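Local coordinates for protein computational Design of Enzyme (Synthetic construct, PDB 3TP4) that is a computationally designed protein of unconfirmed function, probably intended to carry an activated serine-containing catalytic triad on a glycosyl hydrolase family 26 TIM-barrel scaffold, at residues 109-123 and 169-183. Numbering follows the deposited sequence.
With ACY (acetic acid), chain C.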
loop_
_atom_site.group_PDB
_atom_site.type_symbol
_atom_site.label_atom_id
_atom_site.label_comp_id
_atom_site.label_asym_id
_atom_site.label_seq_id
_atom_site.Cartn_x
_atom_site.Cartn_y
_atom_site.Cartn_z
ATOM N N THR A 109 3.887 -6.219 -6.773
ATOM C CA THR A 109 3.496 -5.380 -5.650
ATOM C C THR A 109 4.508 -5.517 -4.513
ATOM O O THR A 109 4.989 -6.617 -4.223
ATOM C CB THR A 109 2.090 -5.715 -5.142
ATOM O OG1 THR A 109 1.741 -4.799 -4.094
ATOM C CG2 THR A 109 2.045 -7.134 -4.598
ATOM N N VAL A 110 4.836 -4.385 -3.894
ATOM C CA VAL A 110 5.819 -4.319 -2.819
ATOM C C VAL A 110 5.193 -3.595 -1.639
ATOM O O VAL A 110 4.703 -2.467 -1.775
ATOM C CB VAL A 110 7.083 -3.552 -3.255
ATOM C CG1 VAL A 110 7.946 -3.221 -2.038
ATOM C CG2 VAL A 110 7.877 -4.341 -4.327
ATOM N N GLY A 111 5.198 -4.244 -0.480
ATOM C CA GLY A 111 4.552 -3.692 0.702
ATOM C C GLY A 111 5.566 -3.453 1.805
ATOM O O GLY A 111 6.525 -4.205 1.939
ATOM N N ALA A 112 5.375 -2.391 2.578
ATOM C CA ALA A 112 6.219 -2.128 3.739
ATOM C C ALA A 112 5.381 -2.330 4.992
ATOM O O ALA A 112 4.470 -1.544 5.269
ATOM C CB ALA A 112 6.771 -0.699 3.689
ATOM N N GLY A 113 5.675 -3.393 5.735
ATOM C CA GLY A 113 4.920 -3.713 6.931
ATOM C C GLY A 113 5.335 -2.810 8.071
ATOM O O GLY A 113 6.198 -1.945 7.903
ATOM N N VAL A 114 4.734 -2.997 9.239
ATOM C CA VAL A 114 5.046 -2.118 10.356
ATOM C C VAL A 114 5.937 -2.777 11.422
ATOM O O VAL A 114 5.936 -2.363 12.584
ATOM C CB VAL A 114 3.771 -1.455 10.962
ATOM C CG1 VAL A 114 3.105 -0.532 9.925
ATOM C CG2 VAL A 114 2.781 -2.498 11.455
ATOM N N GLU A 115 6.728 -3.764 11.013
ATOM C CA GLU A 115 7.631 -4.444 11.941
ATOM C C GLU A 115 8.611 -3.485 12.610
ATOM O O GLU A 115 8.837 -3.561 13.816
ATOM C CB GLU A 115 8.400 -5.569 11.246
ATOM C CG GLU A 115 7.537 -6.752 10.849
ATOM C CD GLU A 115 6.587 -6.417 9.716
ATOM O OE1 GLU A 115 6.943 -5.556 8.883
ATOM O OE2 GLU A 115 5.489 -7.016 9.661
ATOM N N ASN A 116 9.188 -2.576 11.830
ATOM C CA ASN A 116 10.150 -1.624 12.380
ATOM C C ASN A 116 9.569 -0.734 13.469
ATOM O O ASN A 116 10.312 -0.060 14.182
ATOM C CB ASN A 116 10.762 -0.763 11.277
ATOM C CG ASN A 116 11.799 -1.508 10.474
ATOM O OD1 ASN A 116 12.663 -2.180 11.034
ATOM N ND2 ASN A 116 11.716 -1.405 9.152
ATOM N N PHE A 117 8.246 -0.733 13.597
ATOM C CA PHE A 117 7.574 0.109 14.578
ATOM C C PHE A 117 7.415 -0.591 15.937
ATOM O O PHE A 117 6.747 -0.076 16.840
ATOM C CB PHE A 117 6.212 0.579 14.050
ATOM C CG PHE A 117 6.295 1.511 12.857
ATOM C CD1 PHE A 117 6.406 1.004 11.569
ATOM C CD2 PHE A 117 6.243 2.891 13.029
ATOM C CE1 PHE A 117 6.482 1.851 10.466
ATOM C CE2 PHE A 117 6.308 3.755 11.931
ATOM C CZ PHE A 117 6.423 3.235 10.649
ATOM N N VAL A 118 8.029 -1.763 16.076
ATOM C CA VAL A 118 8.007 -2.499 17.341
ATOM C C VAL A 118 9.422 -2.757 17.870
ATOM O O VAL A 118 10.403 -2.293 17.286
ATOM C CB VAL A 118 7.233 -3.829 17.218
ATOM C CG1 VAL A 118 5.812 -3.566 16.744
ATOM C CG2 VAL A 118 7.949 -4.789 16.277
ATOM N N THR A 119 9.518 -3.499 18.973
ATOM C CA THR A 119 10.781 -3.689 19.702
ATOM C C THR A 119 12.027 -3.836 18.823
ATOM O O THR A 119 12.837 -2.914 18.725
ATOM C CB THR A 119 10.704 -4.886 20.681
ATOM O OG1 THR A 119 9.714 -4.623 21.683
ATOM C CG2 THR A 119 12.052 -5.116 21.360
ATOM N N GLY A 120 12.180 -4.995 18.192
ATOM C CA GLY A 120 13.366 -5.272 17.400
ATOM C C GLY A 120 13.540 -4.352 16.204
ATOM O O GLY A 120 14.596 -4.347 15.565
ATOM N N GLY A 121 12.506 -3.570 15.904
ATOM C CA GLY A 121 12.501 -2.713 14.732
ATOM C C GLY A 121 13.382 -1.486 14.849
ATOM O O GLY A 121 13.653 -1.006 15.949
ATOM N N SER A 122 13.813 -0.966 13.701
ATOM C CA SER A 122 14.746 0.161 13.664
ATOM C C SER A 122 14.095 1.540 13.848
ATOM O O SER A 122 14.797 2.541 14.000
ATOM C CB SER A 122 15.579 0.120 12.376
ATOM O OG SER A 122 14.755 0.016 11.226
ATOM N N PHE A 123 12.765 1.600 13.830
ATOM C CA PHE A 123 12.059 2.853 14.108
ATOM C C PHE A 123 11.633 2.896 15.564
ATOM O O PHE A 123 10.977 3.847 16.000
ATOM C CB PHE A 123 10.799 3.006 13.246
ATOM C CG PHE A 123 11.055 3.000 11.772
ATOM C CD1 PHE A 123 12.321 3.234 11.269
ATOM C CD2 PHE A 123 10.013 2.766 10.881
ATOM C CE1 PHE A 123 12.551 3.223 9.911
ATOM C CE2 PHE A 123 10.239 2.767 9.528
ATOM C CZ PHE A 123 11.509 2.989 9.039
ATOM N N VAL A 169 3.304 -1.626 -7.663
ATOM C CA VAL A 169 2.240 -1.197 -6.765
ATOM C C VAL A 169 2.821 -1.208 -5.363
ATOM O O VAL A 169 3.052 -2.278 -4.782
ATOM C CB VAL A 169 1.030 -2.143 -6.844
ATOM C CG1 VAL A 169 -0.082 -1.662 -5.915
ATOM C CG2 VAL A 169 0.540 -2.236 -8.282
ATOM N N PHE A 170 3.116 -0.019 -4.852
ATOM C CA PHE A 170 3.805 0.129 -3.574
ATOM C C PHE A 170 2.797 0.414 -2.479
ATOM O O PHE A 170 2.008 1.345 -2.597
ATOM C CB PHE A 170 4.810 1.290 -3.640
ATOM C CG PHE A 170 5.499 1.555 -2.346
ATOM C CD1 PHE A 170 6.232 0.553 -1.719
ATOM C CD2 PHE A 170 5.426 2.806 -1.748
ATOM C CE1 PHE A 170 6.877 0.792 -0.523
ATOM C CE2 PHE A 170 6.071 3.053 -0.550
ATOM C CZ PHE A 170 6.795 2.050 0.063
ATOM N N ARG A 171 2.827 -0.393 -1.423
ATOM C CA ARG A 171 1.879 -0.275 -0.328
ATOM C C ARG A 171 2.607 0.076 0.960
ATOM O O ARG A 171 3.076 -0.812 1.681
ATOM C CB ARG A 171 1.119 -1.587 -0.131
ATOM C CG ARG A 171 0.116 -1.523 1.005
ATOM C CD ARG A 171 -0.613 -2.848 1.192
ATOM N NE ARG A 171 -1.668 -2.716 2.193
ATOM C CZ ARG A 171 -2.454 -3.710 2.592
ATOM N NH1 ARG A 171 -2.320 -4.929 2.065
ATOM N NH2 ARG A 171 -3.374 -3.475 3.518
ATOM N N PRO A 172 2.693 1.377 1.267
ATOM C CA PRO A 172 3.495 1.804 2.425
ATOM C C PRO A 172 2.763 1.748 3.774
ATOM O O PRO A 172 1.735 2.401 3.957
ATOM C CB PRO A 172 3.866 3.250 2.073
ATOM C CG PRO A 172 2.758 3.724 1.201
ATOM C CD PRO A 172 2.229 2.514 0.447
ATOM N N TRP A 173 3.313 0.964 4.701
ATOM C CA TRP A 173 2.899 0.934 6.111
ATOM C C TRP A 173 1.556 0.258 6.364
ATOM O O TRP A 173 0.536 0.927 6.582
ATOM C CB TRP A 173 2.932 2.344 6.719
ATOM C CG TRP A 173 4.154 3.113 6.307
ATOM C CD1 TRP A 173 4.188 4.352 5.732
ATOM C CD2 TRP A 173 5.519 2.682 6.412
ATOM N NE1 TRP A 173 5.489 4.716 5.472
ATOM C CE2 TRP A 173 6.325 3.715 5.890
ATOM C CE3 TRP A 173 6.137 1.532 6.912
ATOM C CZ2 TRP A 173 7.720 3.630 5.850
ATOM C CZ3 TRP A 173 7.523 1.438 6.854
ATOM C CH2 TRP A 173 8.299 2.485 6.334
ATOM N N HIS A 174 1.564 -1.076 6.335
ATOM C CA HIS A 174 0.370 -1.857 6.632
ATOM C C HIS A 174 0.695 -2.936 7.681
ATOM O O HIS A 174 1.837 -3.373 7.809
ATOM C CB HIS A 174 -0.205 -2.489 5.351
ATOM C CG HIS A 174 0.733 -3.451 4.690
ATOM N ND1 HIS A 174 0.552 -4.817 4.735
ATOM C CD2 HIS A 174 1.884 -3.246 4.006
ATOM C CE1 HIS A 174 1.539 -5.413 4.086
ATOM N NE2 HIS A 174 2.363 -4.482 3.639
ATOM N N GLU A 175 -0.330 -3.342 8.422
ATOM C CA GLU A 175 -0.206 -4.264 9.548
ATOM C C GLU A 175 -0.149 -5.702 9.077
ATOM O O GLU A 175 -1.018 -6.143 8.327
ATOM C CB GLU A 175 -1.416 -4.074 10.466
ATOM C CG GLU A 175 -1.513 -5.049 11.636
ATOM C CD GLU A 175 -0.271 -5.049 12.518
ATOM O OE1 GLU A 175 -0.175 -4.198 13.423
ATOM O OE2 GLU A 175 0.613 -5.895 12.296
ATOM N N ASN A 176 0.851 -6.450 9.536
ATOM C CA ASN A 176 0.981 -7.851 9.138
ATOM C C ASN A 176 0.291 -8.881 10.037
ATOM O O ASN A 176 0.234 -10.053 9.698
ATOM C CB ASN A 176 2.443 -8.221 8.906
ATOM C CG ASN A 176 2.944 -7.755 7.552
ATOM O OD1 ASN A 176 2.327 -8.036 6.516
ATOM N ND2 ASN A 176 4.050 -7.026 7.553
ATOM N N ALA A 177 -0.238 -8.444 11.173
ATOM C CA ALA A 177 -1.104 -9.301 11.994
ATOM C C ALA A 177 -2.516 -8.702 11.979
ATOM O O ALA A 177 -2.661 -7.549 11.600
ATOM C CB ALA A 177 -0.569 -9.366 13.415
ATOM N N GLY A 178 -3.566 -9.441 12.351
ATOM C CA GLY A 178 -3.569 -10.878 12.569
ATOM C C GLY A 178 -4.439 -11.459 11.469
ATOM O O GLY A 178 -3.931 -11.724 10.385
ATOM N N SER A 179 -5.740 -11.637 11.724
ATOM C CA SER A 179 -6.671 -12.086 10.676
ATOM C C SER A 179 -7.422 -10.934 10.006
ATOM O O SER A 179 -7.941 -11.085 8.887
ATOM C CB SER A 179 -7.678 -13.112 11.210
ATOM O OG SER A 179 -7.228 -14.439 10.980
ATOM N N TRP A 180 -7.507 -9.796 10.698
ATOM C CA TRP A 180 -8.178 -8.627 10.136
ATOM C C TRP A 180 -7.219 -7.496 9.824
ATOM O O TRP A 180 -7.603 -6.549 9.137
ATOM C CB TRP A 180 -9.298 -8.112 11.049
ATOM C CG TRP A 180 -10.303 -9.153 11.408
ATOM C CD1 TRP A 180 -10.496 -9.724 12.647
ATOM C CD2 TRP A 180 -11.256 -9.767 10.529
ATOM N NE1 TRP A 180 -11.518 -10.640 12.585
ATOM C CE2 TRP A 180 -12.003 -10.688 11.301
ATOM C CE3 TRP A 180 -11.558 -9.621 9.168
ATOM C CZ2 TRP A 180 -13.032 -11.467 10.754
ATOM C CZ3 TRP A 180 -12.578 -10.395 8.622
ATOM C CH2 TRP A 180 -13.305 -11.305 9.418
ATOM N N PHE A 181 -6.000 -7.568 10.360
ATOM C CA PHE A 181 -4.911 -6.683 9.939
ATOM C C PHE A 181 -5.147 -5.181 10.163
ATOM O O PHE A 181 -4.717 -4.365 9.343
ATOM C CB PHE A 181 -4.575 -6.913 8.442
ATOM C CG PHE A 181 -4.323 -8.361 8.072
ATOM C CD1 PHE A 181 -3.052 -8.907 8.161
ATOM C CD2 PHE A 181 -5.356 -9.163 7.609
ATOM C CE1 PHE A 181 -2.821 -10.236 7.810
ATOM C CE2 PHE A 181 -5.136 -10.493 7.259
ATOM C CZ PHE A 181 -3.865 -11.029 7.357
ATOM N N TRP A 182 -5.816 -4.789 11.246
ATOM C CA TRP A 182 -5.911 -3.361 11.537
ATOM C C TRP A 182 -4.636 -2.943 12.255
ATOM O O TRP A 182 -4.214 -3.605 13.199
ATOM C CB TRP A 182 -7.089 -3.029 12.462
ATOM C CG TRP A 182 -8.469 -3.349 11.973
ATOM C CD1 TRP A 182 -8.841 -4.330 11.092
ATOM C CD2 TRP A 182 -9.671 -2.690 12.373
ATOM N NE1 TRP A 182 -10.207 -4.316 10.925
ATOM C CE2 TRP A 182 -10.740 -3.315 11.698
ATOM C CE3 TRP A 182 -9.949 -1.628 13.239
ATOM C CZ2 TRP A 182 -12.069 -2.915 11.866
ATOM C CZ3 TRP A 182 -11.265 -1.225 13.399
ATOM C CH2 TRP A 182 -12.307 -1.866 12.722
ATOM N N TRP A 183 -4.030 -1.840 11.836
ATOM C CA TRP A 183 -2.865 -1.331 12.559
ATOM C C TRP A 183 -3.376 -0.521 13.736
ATOM O O TRP A 183 -3.857 0.597 13.554
ATOM C CB TRP A 183 -2.004 -0.431 11.664
ATOM C CG TRP A 183 -0.688 -0.053 12.310
ATOM C CD1 TRP A 183 -0.154 -0.582 13.455
ATOM C CD2 TRP A 183 0.253 0.922 11.842
ATOM N NE1 TRP A 183 1.062 0.008 13.728
ATOM C CE2 TRP A 183 1.338 0.928 12.752
ATOM C CE3 TRP A 183 0.291 1.789 10.741
ATOM C CZ2 TRP A 183 2.442 1.769 12.595
ATOM C CZ3 TRP A 183 1.390 2.623 10.586
ATOM C CH2 TRP A 183 2.449 2.608 11.509
HETATM C C ACY C . -7.580 -9.654 14.262
HETATM O O ACY C . -7.190 -8.991 13.248
HETATM O OXT ACY C . -7.962 -9.057 15.313
HETATM C CH3 ACY C . -7.716 -11.142 14.184
#
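Val114 lays one methyl flat over the indole of Trp183: CG1 sits 3.4 Å from the centroid of the six-membered ring, 4° off its normal, a CH-pi contact. This happens at the mouth of a TIM barrel, where the parallel neighbours 107-113 and 168-174 run out into loops. A branched valine suits the place, because with CG1 anti to its carbonyl carbon (chi1 -64°) it meets the ring while CB also rests against it. The same indole turns its edge to the face of Phe117, planes at 67°, and Phe117 in turn points its edge at the face of Trp173, centroids 5.4 Å apart. An alanine in place of Trp183 would probably leave Val114 CG1 and one face of Phe117 without their cover and open a gap in this aromatic cluster. Trp173 is wedged between unlike neighbours: Phe117 on one face and, on the other, the small Ala112, whose CB lies 3.9 Å from Trp173 CZ3; Trp173 NE1 is hydrogen-bonded to Thr200 OG1.

Deeper in the barrel, strands 109-113 and 169-172 pair in parallel register. Gly111 suits its place, since a CB there would collide with His174 NE2; its absence lets the imidazole lie close to the strand. Arg171, extended, carries its guanidinium past the His174 ring to a salt bridge with Asp246. Beyond the strands, Asn176 ND2 donates to the syn lone pair of Glu115 OE2 at 2.6 Å, amide and carboxylate nearly coplanar. At the other end, Val169 O accepts two bonds from opposite faces of its plane, from Val110 N and, at 2.9 Å, from Thr109 OG1.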